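Local coordinates for 2-oxoglutarate (2OG) and Fe(II)-dependent oxygenase superfamily protein (Arabidopsis thaliana, PDB 6KWA) that probably catalyses the irreversible 2-oxoglutarate- and iron-dependent oxidation of the plant hormone indole-3-acetic acid to inactive 2-oxoindole-3-acetic acid, at residues 50-55 with 82-87; 153-158 with 235-240; 158-163 with 230-235. All coordinates share one frame; numbering follows the deposited sequence.

Overall arrangement
From the N terminus, interaction 1 comes first: the chain leaves helix 38-51, runs through residues 56-80, largely without strands, and closes this loop when strand 81-87 meets Phe52. Interaction 2 opens later, at strand 147-155, and closes a much longer loop at strand 237-245; interaction 3 is nested inside that loop and shares Pro158 and Ala235 with it. Interactions 1 and 2 follow in series but touch, because strands 81-87 and 147-155 are sheet neighbours and Phe52 packs near Lys153 and Tyr239. Interactions 2 and 3 continue one another, leading from the larger sheet to the connections that enter strand 164-169 and leave strand 228-231 of the smaller sheet.

Interaction 1. Residues 50-55 with 82-87; sequences DLFQRP and EALGLY
Phe52 lies at the heart of the contact, its ring held against strand 81-87 by three successive residues. Leu84 CD1 sits over one face, 4.0 Å from the centroid of the Phe52 ring and 25° off its normal, a CH-pi contact displaced toward the CD1-CE1 side. Ala83 CA meets the ring edge, 3.9 Å from Phe52 CZ. The side chain of Glu82 runs past the ring in the opposite sense, with Glu82 CD 3.7 Å from Phe52 CD1; CG anti to the backbone N (chi1 -177°) lets the extended chain run along the Phe52 ring. Here the type I turn Leu51-Arg54, following helix 38-51, backs onto strand 81-87, outermost in the larger sheet of the double-stranded beta-helix fold. The buried Glu82 carboxylate forms a salt bridge with Lys59 and accepts a bond from water 1, which also donates to Phe52 O at 2.9 Å; Lys59 binds Phe52 O too. Packing is looser at Leu51, where CB stands 4.3 Å from Leu84 CD1. Farther out, on the partly exposed side, Arg54 NH1 reaches back to Asp50 OD2 in a 2.9 Å salt bridge, meeting that oxygen from above the carboxylate plane.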
loop_
_atom_site.group_PDB
_atom_site.type_symbol
_atom_site.label_atom_id
_atom_site.label_comp_id
_atom_site.label_asym_id
_atom_site.label_seq_id
_atom_site.Cartn_x
_atom_site.Cartn_y
_atom_site.Cartn_z
ATOM N N ASP A 50 3.566 6.913 -18.042
ATOM C CA ASP A 50 3.770 8.194 -18.685
ATOM C C ASP A 50 4.388 9.254 -17.752
ATOM O O ASP A 50 5.241 10.040 -18.180
ATOM C CB ASP A 50 2.460 8.736 -19.244
ATOM C CG ASP A 50 2.696 9.806 -20.298
ATOM O OD1 ASP A 50 3.366 9.473 -21.300
ATOM O OD2 ASP A 50 2.268 10.970 -20.125
ATOM N N LEU A 51 3.935 9.324 -16.499
ATOM C CA LEU A 51 4.517 10.311 -15.588
ATOM C C LEU A 51 6.016 10.058 -15.424
ATOM O O LEU A 51 6.798 11.009 -15.350
ATOM C CB LEU A 51 3.810 10.306 -14.224
ATOM C CG LEU A 51 2.367 10.800 -14.296
ATOM C CD1 LEU A 51 1.691 10.886 -12.938
ATOM C CD2 LEU A 51 2.309 12.164 -15.002
ATOM N N PHE A 52 6.433 8.789 -15.422
ATOM C CA PHE A 52 7.855 8.480 -15.243
ATOM C C PHE A 52 8.723 8.828 -16.459
ATOM O O PHE A 52 9.949 8.861 -16.362
ATOM C CB PHE A 52 8.049 7.004 -14.905
ATOM C CG PHE A 52 7.897 6.692 -13.444
ATOM C CD1 PHE A 52 8.759 7.266 -12.509
ATOM C CD2 PHE A 52 6.899 5.834 -12.997
ATOM C CE1 PHE A 52 8.639 6.984 -11.150
ATOM C CE2 PHE A 52 6.777 5.544 -11.636
ATOM C CZ PHE A 52 7.651 6.117 -10.715
ATOM N N GLN A 53 8.088 9.089 -17.594
ATOM C CA GLN A 53 8.820 9.514 -18.777
ATOM C C GLN A 53 8.907 11.027 -18.860
ATOM O O GLN A 53 9.469 11.560 -19.807
ATOM C CB GLN A 53 8.197 8.900 -20.024
ATOM C CG GLN A 53 8.765 7.510 -20.218
ATOM C CD GLN A 53 7.916 6.611 -21.059
ATOM O OE1 GLN A 53 6.907 7.032 -21.621
ATOM N NE2 GLN A 53 8.275 5.334 -21.091
ATOM N N ARG A 54 8.372 11.717 -17.857
ATOM C CA ARG A 54 8.470 13.175 -17.814
ATOM C C ARG A 54 9.948 13.558 -17.715
ATOM O O ARG A 54 10.765 12.759 -17.231
ATOM C CB ARG A 54 7.705 13.754 -16.619
ATOM C CG ARG A 54 6.192 13.820 -16.781
ATOM C CD ARG A 54 5.757 14.808 -17.851
ATOM N NE ARG A 54 4.332 15.126 -17.751
ATOM C CZ ARG A 54 3.364 14.379 -18.278
ATOM N NH1 ARG A 54 3.665 13.284 -18.953
ATOM N NH2 ARG A 54 2.091 14.741 -18.152
ATOM N N PRO A 55 10.307 14.754 -18.217
ATOM C CA PRO A 55 11.688 15.238 -18.084
ATOM C C PRO A 55 12.139 15.142 -16.634
ATOM O O PRO A 55 11.338 15.339 -15.724
ATOM C CB PRO A 55 11.606 16.695 -18.557
ATOM C CG PRO A 55 10.458 16.675 -19.562
ATOM C CD PRO A 55 9.461 15.675 -19.000
ATOM N N GLU A 82 12.891 3.833 -8.814
ATOM C CA GLU A 82 12.514 5.221 -8.958
ATOM C C GLU A 82 11.068 5.420 -8.441
ATOM O O GLU A 82 10.222 4.526 -8.548
ATOM C CB GLU A 82 12.637 5.653 -10.435
ATOM C CG GLU A 82 12.332 7.140 -10.710
ATOM C CD GLU A 82 12.426 7.492 -12.188
ATOM O OE1 GLU A 82 12.473 6.550 -13.021
ATOM O OE2 GLU A 82 12.423 8.702 -12.523
ATOM N N ALA A 83 10.776 6.572 -7.856
ATOM C CA ALA A 83 9.464 6.754 -7.276
ATOM C C ALA A 83 9.026 8.197 -7.263
ATOM O O ALA A 83 9.851 9.110 -7.138
ATOM C CB ALA A 83 9.428 6.167 -5.841
ATOM N N LEU A 84 7.709 8.374 -7.369
ATOM C CA LEU A 84 7.035 9.648 -7.237
ATOM C C LEU A 84 5.908 9.483 -6.221
ATOM O O LEU A 84 5.412 8.374 -5.999
ATOM C CB LEU A 84 6.455 10.131 -8.581
ATOM C CG LEU A 84 7.371 10.523 -9.740
ATOM C CD1 LEU A 84 6.765 10.146 -11.075
ATOM C CD2 LEU A 84 7.559 12.032 -9.676
ATOM N N GLY A 85 5.478 10.574 -5.605
ATOM C CA GLY A 85 4.345 10.446 -4.718
ATOM C C GLY A 85 3.845 11.711 -4.089
ATOM O O GLY A 85 4.420 12.792 -4.248
ATOM N N LEU A 86 2.758 11.571 -3.344
ATOM C CA LEU A 86 2.125 12.732 -2.748
ATOM C C LEU A 86 1.557 12.338 -1.410
ATOM O O LEU A 86 1.108 11.206 -1.210
ATOM C CB LEU A 86 1.047 13.314 -3.676
ATOM C CG LEU A 86 -0.269 12.594 -3.952
ATOM C CD1 LEU A 86 -1.370 13.103 -3.068
ATOM C CD2 LEU A 86 -0.681 12.702 -5.382
ATOM N N TYR A 87 1.669 13.279 -0.485
ATOM C CA TYR A 87 1.154 13.158 0.847
ATOM C C TYR A 87 -0.280 13.697 0.916
ATOM O O TYR A 87 -0.636 14.655 0.214
ATOM C CB TYR A 87 2.084 13.911 1.792
ATOM C CG TYR A 87 1.592 13.996 3.201
ATOM C CD1 TYR A 87 1.818 12.960 4.081
ATOM C CD2 TYR A 87 0.895 15.109 3.652
ATOM C CE1 TYR A 87 1.376 13.023 5.378
ATOM C CE2 TYR A 87 0.439 15.180 4.952
ATOM C CZ TYR A 87 0.687 14.135 5.814
ATOM O OH TYR A 87 0.234 14.202 7.112
HETATM O O HOH W 1 12.181 7.074 -15.641
#

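Interaction 2. Residues 153-158 with 235-240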
loop_
_atom_site.group_PDB
_atom_site.type_symbol
_atom_site.label_atom_id
_atom_site.label_comp_id
_atom_site.label_asym_id
_atom_site.label_seq_id
_atom_site.Cartn_x
_atom_site.Cartn_y
_atom_site.Cartn_z
ATOM N N LYS A 153 8.708 2.760 -10.109
ATOM C CA LYS A 153 9.262 2.184 -11.346
ATOM C C LYS A 153 10.486 1.351 -11.002
ATOM O O LYS A 153 11.487 1.889 -10.503
ATOM C CB LYS A 153 9.643 3.272 -12.351
ATOM C CG LYS A 153 10.343 2.764 -13.617
ATOM C CD LYS A 153 10.351 3.817 -14.737
ATOM C CE LYS A 153 11.471 3.614 -15.739
ATOM N NZ LYS A 153 11.200 4.455 -16.953
ATOM N N TYR A 154 10.409 0.043 -11.217
ATOM C CA TYR A 154 11.565 -0.821 -10.936
ATOM C C TYR A 154 12.282 -1.113 -12.234
ATOM O O TYR A 154 11.637 -1.520 -13.213
ATOM C CB TYR A 154 11.152 -2.150 -10.257
ATOM C CG TYR A 154 10.485 -1.897 -8.966
ATOM C CD1 TYR A 154 11.233 -1.815 -7.806
ATOM C CD2 TYR A 154 9.116 -1.662 -8.906
ATOM C CE1 TYR A 154 10.636 -1.530 -6.617
ATOM C CE2 TYR A 154 8.506 -1.366 -7.716
ATOM C CZ TYR A 154 9.264 -1.308 -6.587
ATOM O OH TYR A 154 8.611 -1.016 -5.431
ATOM N N HIS A 155 13.590 -0.915 -12.243
ATOM C CA HIS A 155 14.339 -1.280 -13.399
ATOM C C HIS A 155 15.334 -2.418 -13.134
ATOM O O HIS A 155 16.369 -2.218 -12.490
ATOM C CB HIS A 155 15.104 -0.076 -13.908
ATOM C CG HIS A 155 15.879 -0.370 -15.163
ATOM N ND1 HIS A 155 17.028 0.317 -15.497
ATOM C CD2 HIS A 155 15.679 -1.294 -16.136
ATOM C CE1 HIS A 155 17.479 -0.163 -16.648
ATOM N NE2 HIS A 155 16.679 -1.133 -17.063
ATOM N N PHE A 156 15.014 -3.628 -13.571
ATOM C CA PHE A 156 15.898 -4.785 -13.363
ATOM C C PHE A 156 16.669 -5.101 -14.647
ATOM O O PHE A 156 16.076 -5.270 -15.709
ATOM C CB PHE A 156 15.067 -5.996 -12.882
ATOM C CG PHE A 156 14.366 -5.743 -11.570
ATOM C CD1 PHE A 156 15.037 -5.115 -10.529
ATOM C CD2 PHE A 156 13.029 -6.054 -11.401
ATOM C CE1 PHE A 156 14.408 -4.860 -9.344
ATOM C CE2 PHE A 156 12.396 -5.792 -10.212
ATOM C CZ PHE A 156 13.093 -5.192 -9.182
ATOM N N LYS A 157 17.993 -5.147 -14.530
ATOM C CA LYS A 157 18.898 -5.457 -15.639
ATOM C C LYS A 157 19.400 -6.895 -15.531
ATOM O O LYS A 157 19.225 -7.491 -14.479
ATOM C CB LYS A 157 20.084 -4.490 -15.636
ATOM C CG LYS A 157 20.169 -3.665 -16.938
ATOM C CD LYS A 157 20.371 -2.140 -16.737
ATOM C CE LYS A 157 20.059 -1.463 -18.026
ATOM N NZ LYS A 157 20.502 -0.007 -17.919
ATOM N N PRO A 158 20.023 -7.458 -16.598
ATOM C CA PRO A 158 20.301 -8.908 -16.604
ATOM C C PRO A 158 21.169 -9.390 -15.445
ATOM O O PRO A 158 21.104 -10.567 -15.094
ATOM C CB PRO A 158 21.021 -9.115 -17.934
ATOM C CG PRO A 158 20.393 -8.112 -18.819
ATOM C CD PRO A 158 20.170 -6.896 -17.956
ATOM N N ALA A 235 15.047 -9.634 -16.058
ATOM C CA ALA A 235 15.495 -8.286 -16.411
ATOM C C ALA A 235 14.393 -7.565 -17.176
ATOM O O ALA A 235 14.175 -7.794 -18.367
ATOM C CB ALA A 235 16.774 -8.329 -17.225
ATOM N N THR A 236 13.665 -6.721 -16.456
ATOM C CA THR A 236 12.500 -6.067 -17.022
ATOM C C THR A 236 12.144 -4.741 -16.315
ATOM O O THR A 236 12.791 -4.343 -15.330
ATOM C CB THR A 236 11.303 -7.034 -16.990
ATOM O OG1 THR A 236 10.243 -6.518 -17.803
ATOM C CG2 THR A 236 10.810 -7.206 -15.569
ATOM N N MET A 237 11.115 -4.066 -16.832
ATOM C CA MET A 237 10.572 -2.862 -16.216
ATOM C C MET A 237 9.311 -3.247 -15.476
ATOM O O MET A 237 8.521 -4.048 -15.961
ATOM C CB MET A 237 10.265 -1.780 -17.249
ATOM C CG MET A 237 11.485 -1.132 -17.857
ATOM S SD MET A 237 12.260 0.050 -16.743
ATOM C CE MET A 237 13.437 0.814 -17.861
ATOM N N ARG A 238 9.141 -2.706 -14.281
ATOM C CA ARG A 238 8.019 -3.085 -13.440
ATOM C C ARG A 238 7.439 -1.802 -12.819
ATOM O O ARG A 238 8.190 -0.914 -12.405
ATOM C CB ARG A 238 8.500 -4.112 -12.408
ATOM C CG ARG A 238 7.523 -4.560 -11.354
ATOM C CD ARG A 238 8.181 -5.665 -10.514
ATOM N NE ARG A 238 7.281 -6.157 -9.473
ATOM C CZ ARG A 238 7.056 -5.520 -8.330
ATOM N NH1 ARG A 238 7.653 -4.364 -8.099
ATOM N NH2 ARG A 238 6.222 -6.019 -7.425
ATOM N N TYR A 239 6.119 -1.662 -12.834
ATOM C CA TYR A 239 5.465 -0.480 -12.290
ATOM C C TYR A 239 4.466 -0.892 -11.226
ATOM O O TYR A 239 3.721 -1.823 -11.440
ATOM C CB TYR A 239 4.741 0.281 -13.390
ATOM C CG TYR A 239 5.654 0.786 -14.492
ATOM C CD1 TYR A 239 6.273 2.027 -14.398
ATOM C CD2 TYR A 239 5.908 0.005 -15.616
ATOM C CE1 TYR A 239 7.111 2.477 -15.385
ATOM C CE2 TYR A 239 6.742 0.454 -16.627
ATOM C CZ TYR A 239 7.340 1.690 -16.510
ATOM O OH TYR A 239 8.177 2.148 -17.502
ATOM N N SER A 240 4.441 -0.215 -10.086
ATOM C CA SER A 240 3.458 -0.533 -9.041
ATOM C C SER A 240 2.899 0.754 -8.467
ATOM O O SER A 240 3.554 1.820 -8.502
ATOM C CB SER A 240 4.055 -1.413 -7.947
ATOM O OG SER A 240 4.888 -0.669 -7.087
#
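Tyr154 and Arg238 form an antiparallel hydrogen-bonded pair: Tyr154 N donates to Arg238 O at 2.7 Å, nearly straight at 171°, and Arg238 N returns a 3.0 Å bond to Tyr154 O. Beyond the regular strands one further backbone bond runs from Phe156 N to Thr236 O at 2.9 Å. On the face carrying Tyr154 and Arg238, the two side chains lie alongside each other and point the same way. The extended chain of Arg238, turned at its end, sets NH1 on one face side of the Tyr154 ring, by the CD2-CE2 rim, 3.1 Å from Tyr154 CE2; the guanidinium and ring planes stand 65° apart. Asp180 forms a salt bridge with Arg238 NH2 from outside the pair. Ser240 OG lies at the edge of the tyrosine ring and is hydrogen-bonded to Asn152. The other face carries Lys153, His155, Met237 and Tyr239. Lys153 extends beside the Tyr239 ring, its CD 3.6 Å from Tyr239 CE1. Met237, bent at chi2 (-76°), lays its methyl over the His155 ring, CE 3.8 Å from the ring centroid, while SD approaches obliquely and also touches Lys153 CE. At the outer end Ala235 CB packs against Pro158, 3.8 Å from its CD. Tyr154, Arg238 and Ser240, with Asn152, belong to the 2-oxoglutarate site, in which no cosubstrate is bound in this chain; an arginine and a serine two residues later on one strand form the RXS motif with which this oxygenase family binds the distal carboxylate of the cosubstrate.

Interaction 3. Residues 158-163 with 230-235; sequences PETVGK and VQCKEA
Cys232 N donates to Lys163 O at 2.8 Å, the shorter of two backbone bonds that join the loop 158-163 to residues 230-235. The return bond, Gly162 N to Cys232 O, is longer at 3.3 Å and reaches the oxygen from above its carbonyl plane. Thr160-Lys163 is a type II turn, closed by Lys163 N to Thr160 O; Gly162 takes a positive phi (95°) at its third position, where a CB would be jammed against the carbonyl O of Val161, which suits a glycine. Between the main chains sits the buried side chain of Cys232. Its SG, anti to the backbone N (chi1 169°), is carried over the start of the turn and lies 3.4 Å from Val161 CA, while Thr160 CG2 comes alongside Cys232 CB at 3.8 Å. Phe156 touches the same cysteine. The two methyls of Val161 diverge: CG1 meets Lys233 O at 3.6 Å, whereas CG2 approaches Ala235 N and packs 4.0 Å from Ala235 CB. Outside the pair, Thr160 OG1 makes a weak hydrogen bond with Lys157 O. Between the two segments all polar bonds are backbone ones, so the join depends on main-chain shape and close packing at Cys232 and Val161, and little on side-chain charge.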
loop_
_atom_site.group_PDB
_atom_site.type_symbol
_atom_site.label_atom_id
_atom_site.label_comp_id
_atom_site.label_asym_id
_atom_site.label_seq_id
_atom_site.Cartn_x
_atom_site.Cartn_y
_atom_site.Cartn_z
ATOM N N PRO A 158 20.023 -7.458 -16.598
ATOM C CA PRO A 158 20.301 -8.908 -16.604
ATOM C C PRO A 158 21.169 -9.390 -15.445
ATOM O O PRO A 158 21.104 -10.567 -15.094
ATOM C CB PRO A 158 21.021 -9.115 -17.934
ATOM C CG PRO A 158 20.393 -8.112 -18.819
ATOM C CD PRO A 158 20.170 -6.896 -17.956
ATOM N N GLU A 159 21.945 -8.492 -14.846
ATOM C CA GLU A 159 22.779 -8.864 -13.715
ATOM C C GLU A 159 21.954 -9.009 -12.437
ATOM O O GLU A 159 22.377 -9.684 -11.494
ATOM C CB GLU A 159 23.893 -7.828 -13.503
ATOM C CG GLU A 159 24.867 -8.164 -12.351
ATOM C CD GLU A 159 25.700 -9.431 -12.589
ATOM O OE1 GLU A 159 25.736 -9.930 -13.734
ATOM O OE2 GLU A 159 26.316 -9.935 -11.623
ATOM N N THR A 160 20.777 -8.390 -12.409
ATOM C CA THR A 160 19.939 -8.411 -11.210
ATOM C C THR A 160 19.145 -9.709 -11.085
ATOM O O THR A 160 18.722 -10.082 -9.988
ATOM C CB THR A 160 18.936 -7.226 -11.196
ATOM O OG1 THR A 160 19.607 -6.020 -11.584
ATOM C CG2 THR A 160 18.328 -7.043 -9.807
ATOM N N VAL A 161 18.954 -10.396 -12.211
ATOM C CA VAL A 161 18.138 -11.609 -12.233
ATOM C C VAL A 161 18.652 -12.637 -11.243
ATOM O O VAL A 161 19.835 -12.970 -11.230
ATOM C CB VAL A 161 18.068 -12.233 -13.642
ATOM C CG1 VAL A 161 17.185 -13.470 -13.626
ATOM C CG2 VAL A 161 17.519 -11.218 -14.636
ATOM N N GLY A 162 17.744 -13.125 -10.403
ATOM C CA GLY A 162 18.074 -14.120 -9.398
ATOM C C GLY A 162 18.393 -13.532 -8.033
ATOM O O GLY A 162 18.598 -14.275 -7.077
ATOM N N LYS A 163 18.428 -12.204 -7.942
ATOM C CA LYS A 163 18.575 -11.508 -6.660
ATOM C C LYS A 163 17.419 -10.536 -6.397
ATOM O O LYS A 163 16.469 -10.466 -7.172
ATOM C CB LYS A 163 19.919 -10.773 -6.597
ATOM C CG LYS A 163 20.701 -11.064 -5.310
ATOM C CD LYS A 163 21.436 -12.400 -5.404
ATOM C CE LYS A 163 22.176 -12.769 -4.113
ATOM N NZ LYS A 163 21.262 -13.046 -2.964
ATOM N N VAL A 230 10.663 -7.395 -2.790
ATOM C CA VAL A 230 10.421 -7.757 -4.174
ATOM C C VAL A 230 11.693 -8.379 -4.748
ATOM O O VAL A 230 12.789 -7.828 -4.638
ATOM C CB VAL A 230 9.962 -6.555 -5.019
ATOM C CG1 VAL A 230 10.918 -5.384 -4.860
ATOM C CG2 VAL A 230 9.835 -6.963 -6.481
ATOM N N GLN A 231 11.537 -9.572 -5.303
ATOM C CA GLN A 231 12.638 -10.306 -5.901
ATOM C C GLN A 231 12.657 -10.136 -7.411
ATOM O O GLN A 231 11.609 -10.118 -8.055
ATOM C CB GLN A 231 12.526 -11.781 -5.560
ATOM C CG GLN A 231 13.514 -12.256 -4.546
ATOM C CD GLN A 231 13.669 -13.744 -4.622
ATOM O OE1 GLN A 231 12.800 -14.435 -5.160
ATOM N NE2 GLN A 231 14.771 -14.256 -4.089
ATOM N N CYS A 232 13.848 -10.019 -7.981
ATOM C CA CYS A 232 13.952 -9.933 -9.431
ATOM C C CYS A 232 13.865 -11.309 -10.089
ATOM O O CYS A 232 14.657 -12.191 -9.779
ATOM C CB CYS A 232 15.257 -9.253 -9.829
ATOM S SG CYS A 232 15.584 -9.398 -11.581
ATOM N N LYS A 233 12.941 -11.481 -11.032
ATOM C CA LYS A 233 12.738 -12.790 -11.649
ATOM C C LYS A 233 13.180 -12.717 -13.109
ATOM O O LYS A 233 13.553 -13.726 -13.712
ATOM C CB LYS A 233 11.268 -13.250 -11.574
ATOM C CG LYS A 233 10.773 -13.711 -10.189
ATOM C CD LYS A 233 9.310 -14.215 -10.218
ATOM C CE LYS A 233 8.289 -13.081 -10.325
ATOM N NZ LYS A 233 6.879 -13.515 -10.032
ATOM N N GLU A 234 13.152 -11.512 -13.667
ATOM C CA GLU A 234 13.571 -11.288 -15.048
ATOM C C GLU A 234 14.009 -9.839 -15.248
ATOM O O GLU A 234 13.420 -8.929 -14.665
ATOM C CB GLU A 234 12.454 -11.660 -16.017
ATOM C CG GLU A 234 11.144 -10.967 -15.737
ATOM C CD GLU A 234 10.085 -11.377 -16.721
ATOM O OE1 GLU A 234 10.352 -12.327 -17.488
ATOM O OE2 GLU A 234 9.003 -10.748 -16.739
ATOM N N ALA A 235 15.047 -9.634 -16.058
ATOM C CA ALA A 235 15.495 -8.286 -16.411
ATOM C C ALA A 235 14.393 -7.565 -17.176
ATOM O O ALA A 235 14.175 -7.794 -18.367
ATOM C CB ALA A 235 16.774 -8.329 -17.225
#